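Local coordinates for fusion protein of Nuclear RNA export factor 2 and Protein panoramix (Drosophila melanogaster, PDB 6IEW) that acts in ovaries, as part of a complex with Panoramix bound by its UBA-type domain, in piRNA-guided cotranscriptional transposon silencing, at residues A[36-39]-A[40-44]; A[13-16]-A[17-21]. One frame throughout, in Å; residues are numbered along the deposited sequence. Where two conformers were deposited one is given.

Contact 1. Residues A[36-39]-A[40-44]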
# COMPACT_ATOMS: atom_id res chain seq x y z
N ASP A 36 -1.19 -9.83 4.90
CA ASP A 36 0.22 -10.05 4.60
C ASP A 36 0.76 -8.84 3.85
O ASP A 36 0.26 -8.48 2.78
CB ASP A 36 0.45 -11.32 3.79
CG ASP A 36 1.92 -11.62 3.61
OD1 ASP A 36 2.53 -12.19 4.54
OD2 ASP A 36 2.48 -11.25 2.57
N PHE A 37 1.79 -8.22 4.44
CA PHE A 37 2.35 -6.98 3.92
C PHE A 37 2.83 -7.14 2.48
O PHE A 37 2.43 -6.38 1.59
CB PHE A 37 3.51 -6.57 4.84
CG PHE A 37 4.21 -5.30 4.45
CD1 PHE A 37 3.51 -4.13 4.22
CD2 PHE A 37 5.60 -5.28 4.35
CE1 PHE A 37 4.18 -2.97 3.89
CE2 PHE A 37 6.26 -4.12 4.02
CZ PHE A 37 5.55 -2.96 3.78
N GLU A 38 3.66 -8.15 2.23
CA GLU A 38 4.20 -8.35 0.88
C GLU A 38 3.10 -8.65 -0.12
O GLU A 38 3.06 -8.07 -1.22
CB GLU A 38 5.24 -9.47 0.90
CG GLU A 38 5.87 -9.74 -0.45
CD GLU A 38 6.86 -10.88 -0.40
OE1 GLU A 38 6.81 -11.66 0.57
OE2 GLU A 38 7.68 -10.99 -1.34
N ARG A 39 2.17 -9.54 0.23
CA ARG A 39 1.08 -9.85 -0.69
C ARG A 39 0.21 -8.62 -0.95
O ARG A 39 -0.28 -8.44 -2.07
CB ARG A 39 0.25 -11.01 -0.17
CG ARG A 39 0.99 -12.34 -0.18
CD ARG A 39 0.03 -13.52 -0.22
NE ARG A 39 -0.94 -13.49 0.87
CZ ARG A 39 -0.70 -13.96 2.09
NH1 ARG A 39 0.48 -14.48 2.39
NH2 ARG A 39 -1.64 -13.89 3.02
N ALA A 40 0.03 -7.77 0.06
CA ALA A 40 -0.78 -6.56 -0.13
C ALA A 40 -0.11 -5.60 -1.11
O ALA A 40 -0.79 -5.00 -1.95
CB ALA A 40 -1.04 -5.88 1.21
N LEU A 41 1.21 -5.45 -1.02
CA LEU A 41 1.91 -4.58 -1.96
C LEU A 41 1.78 -5.11 -3.38
O LEU A 41 1.50 -4.35 -4.32
CB LEU A 41 3.38 -4.45 -1.56
CG LEU A 41 3.63 -3.73 -0.24
CD1 LEU A 41 5.10 -3.80 0.13
CD2 LEU A 41 3.16 -2.29 -0.29
N LYS A 42 1.97 -6.43 -3.56
CA LYS A 42 1.80 -7.02 -4.88
C LYS A 42 0.37 -6.84 -5.39
O LYS A 42 0.15 -6.58 -6.58
CB LYS A 42 2.15 -8.51 -4.84
CG LYS A 42 3.60 -8.81 -4.57
CD LYS A 42 3.84 -10.31 -4.57
CE LYS A 42 5.31 -10.63 -4.35
NZ LYS A 42 5.54 -12.11 -4.31
N LEU A 43 -0.61 -7.00 -4.50
CA LEU A 43 -2.00 -6.84 -4.90
C LEU A 43 -2.30 -5.41 -5.31
O LEU A 43 -3.03 -5.18 -6.29
CB LEU A 43 -2.91 -7.29 -3.76
CG LEU A 43 -4.41 -7.20 -4.02
CD1 LEU A 43 -4.81 -8.01 -5.24
CD2 LEU A 43 -5.20 -7.65 -2.80
N PHE A 44 -1.74 -4.44 -4.59
CA PHE A 44 -1.89 -3.04 -4.99
C PHE A 44 -1.35 -2.80 -6.39
O PHE A 44 -1.99 -2.14 -7.22
CB PHE A 44 -1.18 -2.13 -3.98
CG PHE A 44 -0.89 -0.75 -4.50
CD1 PHE A 44 -1.91 0.07 -4.95
CD2 PHE A 44 0.42 -0.28 -4.53
CE1 PHE A 44 -1.62 1.34 -5.44
CE2 PHE A 44 0.70 0.99 -5.01
CZ PHE A 44 -0.32 1.80 -5.47
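Phe37 and Leu41 meet one turn apart in the first turns of helix 37-49, in the Nxf2 part of the fusion. Leu41 can be followed outward. Its CB passes the carbonyl oxygens of Phe37 and Glu38; CG settles 3.4 Å from Phe37 O, the same oxygen that receives Leu41 N; and CD1 ends over one face of the Phe37 ring, 4.0 Å from its centroid, displaced toward the rim near CZ in a CH-pi contact. With CG of Phe37 anti to its backbone N (chi1 180°), the ring end comes back to Leu41 although the CB bond points away from it.

The turn begins with a classic N-cap. Asp36 OD2 accepts Arg39 N at 2.9 Å through its anti lone pair, nearly straight at 165°, while Asp36 O takes Ala40 N. The Arg39 side chain, bent at chi3, folds back until the guanidinium lies flat over Asp36 CB; its charge pairing with Asp36 OD1 is long and lacks a directed N-H. Glu38 and Lys42 run alongside one another, pointing the same way, with OE2 and NZ 3.8 Å apart in a long salt bridge, and both touch Leu85 of the Panoramix helix 70-93.

Phe37 and Leu41 pack against Val18 of helix 4-19 and Val84 of helix 70-93, Ala40 touches Phe15 of helix 4-19, and Leu43 leans on helix 23-32.

Contact 2. Residues A[13-16]-A[17-21]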
# COMPACT_ATOMS: atom_id res chain seq x y z
N LEU A 13 -1.25 0.43 8.81
CA LEU A 13 -0.38 1.59 8.67
C LEU A 13 0.92 1.26 7.95
O LEU A 13 1.45 2.10 7.21
CB LEU A 13 -0.10 2.23 10.04
CG LEU A 13 -1.20 3.08 10.67
CD1 LEU A 13 -0.61 4.02 11.71
CD2 LEU A 13 -1.93 3.86 9.59
N LEU A 14 1.47 0.07 8.17
CA LEU A 14 2.64 -0.39 7.41
C LEU A 14 2.40 -0.23 5.92
O LEU A 14 3.22 0.34 5.19
CB LEU A 14 2.85 -1.87 7.72
CG LEU A 14 4.17 -2.55 8.08
CD1 LEU A 14 5.15 -1.60 8.75
CD2 LEU A 14 3.83 -3.72 9.00
N PHE A 15 1.25 -0.71 5.45
CA PHE A 15 0.91 -0.64 4.04
C PHE A 15 0.55 0.78 3.63
O PHE A 15 0.94 1.25 2.55
CB PHE A 15 -0.25 -1.60 3.77
CG PHE A 15 -0.80 -1.52 2.38
CD1 PHE A 15 -0.28 -2.31 1.36
CD2 PHE A 15 -1.87 -0.69 2.09
CE1 PHE A 15 -0.80 -2.25 0.09
CE2 PHE A 15 -2.40 -0.63 0.81
CZ PHE A 15 -1.86 -1.41 -0.19
N GLN A 16 -0.20 1.49 4.49
CA GLN A 16 -0.58 2.86 4.17
C GLN A 16 0.65 3.75 4.02
O GLN A 16 0.69 4.61 3.14
CB GLN A 16 -1.52 3.42 5.25
CG GLN A 16 -2.01 4.83 4.94
CD GLN A 16 -3.15 5.29 5.84
OE1 GLN A 16 -3.00 5.38 7.05
NE2 GLN A 16 -4.28 5.62 5.23
N GLU A 17 1.66 3.56 4.88
CA GLU A 17 2.85 4.40 4.82
C GLU A 17 3.60 4.20 3.51
O GLU A 17 4.10 5.16 2.92
CB GLU A 17 3.75 4.12 6.02
CG GLU A 17 4.91 5.10 6.19
CD GLU A 17 6.10 4.77 5.32
OE1 GLU A 17 6.27 3.58 4.95
OE2 GLU A 17 6.88 5.69 4.99
N VAL A 18 3.70 2.95 3.05
CA VAL A 18 4.43 2.67 1.81
C VAL A 18 3.70 3.26 0.62
O VAL A 18 4.31 3.92 -0.23
CB VAL A 18 4.64 1.15 1.65
CG1 VAL A 18 5.21 0.84 0.26
CG2 VAL A 18 5.55 0.63 2.75
N THR A 19 2.39 3.04 0.54
CA THR A 19 1.63 3.33 -0.68
C THR A 19 1.10 4.75 -0.74
O THR A 19 0.89 5.27 -1.84
CB THR A 19 0.46 2.35 -0.83
OG1 THR A 19 -0.43 2.48 0.29
CG2 THR A 19 0.96 0.91 -0.90
N GLY A 20 0.84 5.40 0.39
CA GLY A 20 0.20 6.69 0.35
C GLY A 20 -1.24 6.63 -0.09
O GLY A 20 -1.76 7.61 -0.65
N LEU A 21 -1.91 5.51 0.14
CA LEU A 21 -3.33 5.37 -0.16
C LEU A 21 -4.16 5.81 1.04
O LEU A 21 -3.71 5.74 2.19
CB LEU A 21 -3.67 3.92 -0.50
CG LEU A 21 -3.09 3.37 -1.80
CD1 LEU A 21 -3.21 1.86 -1.84
CD2 LEU A 21 -3.81 3.99 -3.00
O HOH W 1 5.72 1.19 6.23
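This is a local contact at the C-terminal end of helix 4-19, in the Nxf2 part of the fusion, where Phe15 and Gln16 meet the residues that end the helix and lead out of it. Phe15 O is gripped twice by Thr19: its backbone N donates at 3.1 Å, and OG1 donates at 2.9 Å from above the carbonyl plane. The hydroxyl comes within reach because it sits between the backbone N and the carbonyl carbon (chi1 61°), a rotamer that also sends CG2 over the Phe15 ring. That methyl lies 3.9 Å from the ring centroid in a CH-pi contact, shifted toward the CE1-CZ rim. Leu21 CD1 approaches the same ring obliquely, 3.7 Å from CE2.

In the compact helical UBA-type fold of the TAP-C domain, Phe15 packs between helices 23-32 and 37-49, touching Val26, Ile29, Ala40 and Leu41. Gly20, with positive phi, leaves the helix while its N still bonds to Gln16 O. The chain then turns so that Leu21 O faces back toward Gln16, whose extended side chain brings NE2 to it at 3.1 Å. NE2 lies in the carbonyl plane of Leu21, and Leu21 O in turn lies near the plane of the Gln16 amide.

Leu14 O receives a water that, in one of the two conformers of Glu17, also donates to OE1; in that conformer OE2 pairs with Arg80 of the Panoramix segment. Arg80 NE also donates to Val18 O.

Contacts 1 and 2 show how opposite helix ends can share one hydrophobic interior. Contact 1 lies at the start of helix 37-49 and contact 2 at the finish of helix 4-19, their centres about 11 Å apart. They touch directly: Phe37 CZ lies 3.7 Å from Val18 CG2, and Leu41 CD2 packs on Val18 CG1. Contact 2 has the larger share of buried residues, and its hydroxyl and amide bond to backbone carbonyls; contact 1 is capped by a carboxylate and carries long, weakly directed charge pairs among its more exposed residues. Each also faces the Panoramix helix, contact 1 through Phe37 and Leu41 on Val84, contact 2 through Val18 O and, in one conformer, Glu17 on Arg80.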